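Local coordinates for protein 3-hydroxyisobutyryl-CoA hydrolase (Mycobacterium thermoresistibile, PDB 4HDT) that probably hydrolyses 3-hydroxy-2-methylpropanoyl-CoA (3-hydroxyisobutyryl-CoA) to the free hydroxy acid and CoA, as a member of the crotonase-like family, at residues A[284-289]-A[346-351]; A[93-98]-A[291-296]. All blocks are in the same frame, centred on the assembly; numbering follows the deposited sequence.

How the interactions relate
Both interactions use helix 285-299 of this crotonase-like fold. Interaction 1 sets its first turn against the C-terminal tail, 346-351. Interaction 2 sets its middle against helix 85-103. Their centres are 8 Å apart. R96, on the 93-98 segment, joins them: its NH1 lies 2.9 Å from T347 O and 2.9 Å from E349 O, both probable hydrogen bonds. L289 CD1 also packs 3.5 Å from Y95 O. Helix 85-103 and the tail each supply a ligand to one zinc, H100 and E351, and E49 is the third protein ligand. Interaction 1 thus contains a zinc ligand. Between side chains, E286 is about 7 Å from H100, against about 10 Å for Y95.

Interaction 1 (A[284-289]-A[346-351]); sequences SLEDTL and LTFEGE. With ZN (zinc ion), chain B.
One face of the F348 ring is covered by E286, and L289 CB lies near the ring plane at its edge. The contact joins the C-terminal tail of this crotonase-like fold to the N-terminal turn of helix 285-299. The main contact is CH-pi: E286 CG sits 3.6 Å from the centroid of the F348 ring, only 3° off the ring normal. E286 CB touches the rim of the same face, 3.6 Å from F348 CE1. The carboxylate plane of E286 is perpendicular to the ring. E286 has its chain bent at chi2 (82°), which turns the carboxylate away from F348 while CG stays over the ring. OE2 then forms a salt bridge with R103.

The helix turn begins with S284 as N-cap. Its OG accepts from D287 N at 3.1 Å, in a nearly straight bond (171°). S284 O takes two bonds from T288, from N and from OG1, on opposite faces of the carbonyl plane.

L289 extends the apolar contact. Its CB is 4.0 Å from F348 CZ and 3.8 Å from L346 CD2. Helix 85-103 borders the same cluster, with A99 touching both L289 and F348.

No hydrogen bond links the two segments. Beyond the packed residues the tail reaches a zinc ion, which E49 and H100 also bind. R103 salt-bridges E351 OE2 as well, so one arginine serves both glutamates. The metal bond itself is made by E351 OE1, 2.0 Å from the zinc.

Interaction 2 (A[93-98]-A[291-296]); sequences DEYRLN and QEYRVS
Y95 points its ring edge-on at the backbone of helix 291-296, passing obliquely beside Y293. This is a near-antiparallel helix pair within the crotonase-like fold. The axes of the two short segments are 11.2 Å apart, with their directions at 158°. Y95 and Y293 come closest of all CA atoms across the pair, at 8.0 Å, and the Y95 ring lies between the helices.

The two tyrosines do not stack. Y95 CE2 lies 3.8 Å from Y293 CA, which sits in the plane of the Y95 ring. The same CE2 is 4.1 Å from Y293 CB. The Y293 side chain has CG anti to the backbone N (chi1 -177°), and it also touches R88, W91 and F92 of helix 85-103. The E292 backbone flanks Y95 obliquely, while the E292 carboxylate bonds to T154 and G152 N.

The contact is buried, and the Y95 hydroxyl has two polar partners: D150 OD2, to which it is hydrogen-bonded, and S296 OG. S296 OG also lies 3.1 Å from E292 O, one turn back. S296 OG meets Y95 OH in the plane of the ring, at 2.8 Å.

Interaction 1 (A[284-289]-A[346-351])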
loop_
_atom_site.group_PDB
_atom_site.type_symbol
_atom_site.label_atom_id
_atom_site.label_comp_id
_atom_site.label_asym_id
_atom_site.label_seq_id
_atom_site.Cartn_x
_atom_site.Cartn_y
_atom_site.Cartn_z
ATOM N N SER A 284 7.589 15.063 3.771
ATOM C CA SER A 284 7.890 14.755 2.382
ATOM C C SER A 284 7.593 13.284 2.059
ATOM O O SER A 284 7.962 12.429 2.848
ATOM C CB SER A 284 9.401 14.980 2.210
ATOM O OG SER A 284 9.884 14.501 1.042
ATOM N N LEU A 285 6.918 13.011 0.939
ATOM C CA LEU A 285 6.769 11.628 0.482
ATOM C C LEU A 285 8.143 11.010 0.218
ATOM O O LEU A 285 8.391 9.863 0.597
ATOM C CB LEU A 285 5.871 11.526 -0.742
ATOM C CG LEU A 285 5.604 10.172 -1.401
ATOM C CD1 LEU A 285 5.118 9.181 -0.381
ATOM C CD2 LEU A 285 4.597 10.284 -2.535
ATOM N N GLU A 286 9.035 11.756 -0.416
ATOM C CA GLU A 286 10.386 11.234 -0.669
ATOM C C GLU A 286 11.138 10.871 0.611
ATOM O O GLU A 286 11.743 9.799 0.693
ATOM C CB GLU A 286 11.207 12.184 -1.549
ATOM C CG GLU A 286 10.707 12.317 -2.969
ATOM C CD GLU A 286 9.571 13.295 -3.145
ATOM O OE1 GLU A 286 9.230 14.059 -2.219
ATOM O OE2 GLU A 286 8.995 13.288 -4.238
ATOM N N ASP A 287 11.124 11.738 1.615
ATOM C CA ASP A 287 11.780 11.436 2.873
ATOM C C ASP A 287 11.191 10.212 3.557
ATOM O O ASP A 287 11.910 9.405 4.167
ATOM C CB ASP A 287 11.729 12.623 3.815
ATOM C CG ASP A 287 12.581 13.786 3.354
ATOM O OD1 ASP A 287 13.322 13.657 2.347
ATOM O OD2 ASP A 287 12.433 14.844 4.014
ATOM N N THR A 288 9.887 10.034 3.437
ATOM C CA THR A 288 9.229 8.880 4.010
ATOM C C THR A 288 9.665 7.602 3.296
ATOM O O THR A 288 9.953 6.561 3.924
ATOM C CB THR A 288 7.697 9.048 3.977
ATOM O OG1 THR A 288 7.334 10.285 4.609
ATOM C CG2 THR A 288 7.003 7.944 4.696
ATOM N N LEU A 289 9.674 7.653 1.979
ATOM C CA LEU A 289 10.144 6.493 1.195
ATOM C C LEU A 289 11.597 6.165 1.518
ATOM O O LEU A 289 11.992 5.025 1.446
ATOM C CB LEU A 289 9.982 6.755 -0.306
ATOM C CG LEU A 289 8.509 6.748 -0.761
ATOM C CD1 LEU A 289 8.299 7.449 -2.103
ATOM C CD2 LEU A 289 8.009 5.336 -0.833
ATOM N N LEU A 346 18.160 5.640 -0.822
ATOM C CA LEU A 346 17.208 5.845 -1.917
ATOM C C LEU A 346 17.346 7.331 -2.323
ATOM O O LEU A 346 17.357 8.222 -1.461
ATOM C CB LEU A 346 15.784 5.523 -1.439
ATOM C CG LEU A 346 14.666 5.829 -2.426
ATOM C CD1 LEU A 346 14.765 4.914 -3.623
ATOM C CD2 LEU A 346 13.292 5.692 -1.820
ATOM N N THR A 347 17.513 7.563 -3.622
ATOM C CA THR A 347 17.581 8.920 -4.183
ATOM C C THR A 347 16.593 9.061 -5.347
ATOM O O THR A 347 16.139 8.071 -5.928
ATOM C CB THR A 347 19.008 9.260 -4.670
ATOM O OG1 THR A 347 19.441 8.273 -5.622
ATOM C CG2 THR A 347 19.927 9.267 -3.491
ATOM N N PHE A 348 16.225 10.316 -5.647
ATOM C CA PHE A 348 15.129 10.603 -6.589
ATOM C C PHE A 348 15.522 11.472 -7.770
ATOM O O PHE A 348 14.677 12.068 -8.428
ATOM C CB PHE A 348 13.992 11.268 -5.839
ATOM C CG PHE A 348 13.452 10.410 -4.753
ATOM C CD1 PHE A 348 14.013 10.469 -3.486
ATOM C CD2 PHE A 348 12.389 9.572 -4.977
ATOM C CE1 PHE A 348 13.544 9.668 -2.467
ATOM C CE2 PHE A 348 11.905 8.786 -3.964
ATOM C CZ PHE A 348 12.480 8.826 -2.703
ATOM N N GLU A 349 16.796 11.546 -8.042
ATOM C CA GLU A 349 17.236 12.436 -9.088
ATOM C C GLU A 349 17.182 11.682 -10.434
ATOM O O GLU A 349 16.959 10.444 -10.450
ATOM C CB GLU A 349 18.517 13.135 -8.615
ATOM C CG GLU A 349 18.133 14.066 -7.436
ATOM C CD GLU A 349 19.284 14.602 -6.593
ATOM O OE1 GLU A 349 20.348 14.883 -7.161
ATOM O OE2 GLU A 349 19.100 14.803 -5.356
ATOM N N GLY A 350 17.210 12.416 -11.550
ATOM C CA GLY A 350 16.927 11.861 -12.902
ATOM C C GLY A 350 15.565 12.241 -13.503
ATOM O O GLY A 350 15.075 11.617 -14.450
ATOM N N GLU A 351 14.923 13.259 -12.926
ATOM C CA GLU A 351 13.600 13.676 -13.344
ATOM C C GLU A 351 13.549 14.100 -14.830
ATOM O O GLU A 351 14.513 14.660 -15.367
ATOM C CB GLU A 351 13.165 14.813 -12.403
ATOM C CG GLU A 351 11.933 15.567 -12.800
ATOM C CD GLU A 351 10.671 14.768 -12.678
ATOM O OE1 GLU A 351 9.768 15.079 -13.460
ATOM O OE2 GLU A 351 10.587 13.872 -11.808
HETATM ZN ZN ZN B . 7.898 14.504 -13.027
#

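Interaction 2 (A[93-98]-A[291-296])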
loop_
_atom_site.group_PDB
_atom_site.type_symbol
_atom_site.label_atom_id
_atom_site.label_comp_id
_atom_site.label_asym_id
_atom_site.label_seq_id
_atom_site.Cartn_x
_atom_site.Cartn_y
_atom_site.Cartn_z
ATOM N N ASP A 93 13.460 1.220 -7.720
ATOM C CA ASP A 93 12.666 1.656 -8.852
ATOM C C ASP A 93 11.184 1.850 -8.477
ATOM O O ASP A 93 10.536 2.794 -8.925
ATOM C CB ASP A 93 12.795 0.659 -10.011
ATOM C CG ASP A 93 14.158 0.708 -10.683
ATOM O OD1 ASP A 93 14.866 1.774 -10.645
ATOM O OD2 ASP A 93 14.562 -0.321 -11.300
ATOM N N GLU A 94 10.660 0.964 -7.631
ATOM C CA GLU A 94 9.259 1.057 -7.250
ATOM C C GLU A 94 8.983 2.304 -6.420
ATOM O O GLU A 94 8.009 3.007 -6.682
ATOM C CB GLU A 94 8.822 -0.172 -6.460
ATOM C CG GLU A 94 7.336 -0.196 -6.112
ATOM C CD GLU A 94 6.972 -1.374 -5.250
ATOM O OE1 GLU A 94 7.796 -1.709 -4.373
ATOM O OE2 GLU A 94 5.881 -1.962 -5.413
ATOM N N TYR A 95 9.848 2.580 -5.471
ATOM C CA TYR A 95 9.624 3.727 -4.587
ATOM C C TYR A 95 9.830 5.023 -5.362
ATOM O O TYR A 95 9.127 6.007 -5.144
ATOM C CB TYR A 95 10.454 3.707 -3.314
ATOM C CG TYR A 95 10.245 2.497 -2.381
ATOM C CD1 TYR A 95 9.307 1.508 -2.648
ATOM C CD2 TYR A 95 11.024 2.347 -1.271
ATOM C CE1 TYR A 95 9.167 0.394 -1.833
ATOM C CE2 TYR A 95 10.889 1.247 -0.433
ATOM C CZ TYR A 95 9.997 0.258 -0.727
ATOM O OH TYR A 95 9.968 -0.835 0.120
ATOM N N ARG A 96 10.764 5.060 -6.294
ATOM C CA ARG A 96 10.850 6.199 -7.180
ATOM C C ARG A 96 9.576 6.419 -8.026
ATOM O O ARG A 96 9.127 7.561 -8.213
ATOM C CB ARG A 96 12.112 6.075 -8.063
ATOM C CG ARG A 96 13.397 6.407 -7.287
ATOM C CD ARG A 96 14.682 5.855 -7.944
ATOM N NE ARG A 96 14.854 6.293 -9.305
ATOM C CZ ARG A 96 15.517 7.394 -9.690
ATOM N NH1 ARG A 96 16.063 8.212 -8.790
ATOM N NH2 ARG A 96 15.626 7.703 -10.984
ATOM N N LEU A 97 8.979 5.337 -8.497
ATOM C CA LEU A 97 7.720 5.409 -9.203
ATOM C C LEU A 97 6.616 5.933 -8.280
ATOM O O LEU A 97 5.827 6.801 -8.683
ATOM C CB LEU A 97 7.328 4.031 -9.765
ATOM C CG LEU A 97 5.875 3.860 -10.294
ATOM C CD1 LEU A 97 5.602 4.768 -11.473
ATOM C CD2 LEU A 97 5.572 2.398 -10.652
ATOM N N ASN A 98 6.546 5.385 -7.067
ATOM C CA ASN A 98 5.516 5.849 -6.075
ATOM C C ASN A 98 5.594 7.368 -5.871
ATOM O O ASN A 98 4.582 8.083 -5.912
ATOM C CB ASN A 98 5.659 5.121 -4.711
ATOM C CG ASN A 98 5.601 3.598 -4.793
ATOM O OD1 ASN A 98 6.367 2.908 -4.082
ATOM N ND2 ASN A 98 4.693 3.060 -5.589
ATOM N N GLN A 291 13.033 6.340 4.408
ATOM C CA GLN A 291 12.948 5.588 5.642
ATOM C C GLN A 291 12.450 4.184 5.347
ATOM O O GLN A 291 13.008 3.190 5.826
ATOM C CB GLN A 291 12.025 6.283 6.634
ATOM C CG GLN A 291 11.829 5.577 7.966
ATOM C CD GLN A 291 11.154 6.516 8.950
ATOM O OE1 GLN A 291 11.830 7.315 9.622
ATOM N NE2 GLN A 291 9.855 6.470 8.995
ATOM N N GLU A 292 11.401 4.096 4.551
ATOM C CA GLU A 292 10.844 2.802 4.211
ATOM C C GLU A 292 11.888 1.930 3.507
ATOM O O GLU A 292 11.940 0.710 3.684
ATOM C CB GLU A 292 9.620 2.961 3.310
ATOM C CG GLU A 292 8.356 3.476 4.011
ATOM C CD GLU A 292 7.173 3.699 3.080
ATOM O OE1 GLU A 292 7.265 3.343 1.896
ATOM O OE2 GLU A 292 6.136 4.243 3.538
ATOM N N TYR A 293 12.730 2.537 2.702
ATOM C CA TYR A 293 13.739 1.762 1.972
ATOM C C TYR A 293 14.763 1.163 2.950
ATOM O O TYR A 293 15.145 0.007 2.804
ATOM C CB TYR A 293 14.441 2.658 0.944
ATOM C CG TYR A 293 15.457 1.961 0.086
ATOM C CD1 TYR A 293 15.048 1.081 -0.934
ATOM C CD2 TYR A 293 16.811 2.187 0.271
ATOM C CE1 TYR A 293 15.961 0.434 -1.729
ATOM C CE2 TYR A 293 17.725 1.536 -0.507
ATOM C CZ TYR A 293 17.323 0.667 -1.504
ATOM O OH TYR A 293 18.328 0.050 -2.244
ATOM N N ARG A 294 15.202 1.942 3.940
ATOM C CA ARG A 294 16.094 1.403 4.994
ATOM C C ARG A 294 15.428 0.206 5.683
ATOM O O ARG A 294 16.050 -0.834 5.888
ATOM C CB ARG A 294 16.436 2.451 6.060
ATOM C CG ARG A 294 17.269 3.610 5.512
ATOM C CD ARG A 294 17.453 4.690 6.566
ATOM N NE ARG A 294 18.543 5.602 6.268
ATOM C CZ ARG A 294 18.965 6.576 7.094
ATOM N NH1 ARG A 294 18.354 6.786 8.264
ATOM N NH2 ARG A 294 19.992 7.346 6.748
ATOM N N VAL A 295 14.147 0.353 6.009
ATOM C CA VAL A 295 13.405 -0.701 6.703
ATOM C C VAL A 295 13.286 -1.957 5.838
ATOM O O VAL A 295 13.537 -3.075 6.326
ATOM C CB VAL A 295 12.035 -0.187 7.169
ATOM C CG1 VAL A 295 11.114 -1.280 7.687
ATOM C CG2 VAL A 295 12.214 0.905 8.251
ATOM N N SER A 296 12.927 -1.781 4.565
ATOM C CA SER A 296 12.808 -2.926 3.644
ATOM C C SER A 296 14.150 -3.642 3.473
ATOM O O SER A 296 14.211 -4.849 3.539
ATOM C CB SER A 296 12.228 -2.508 2.299
ATOM O OG SER A 296 10.913 -1.950 2.456
#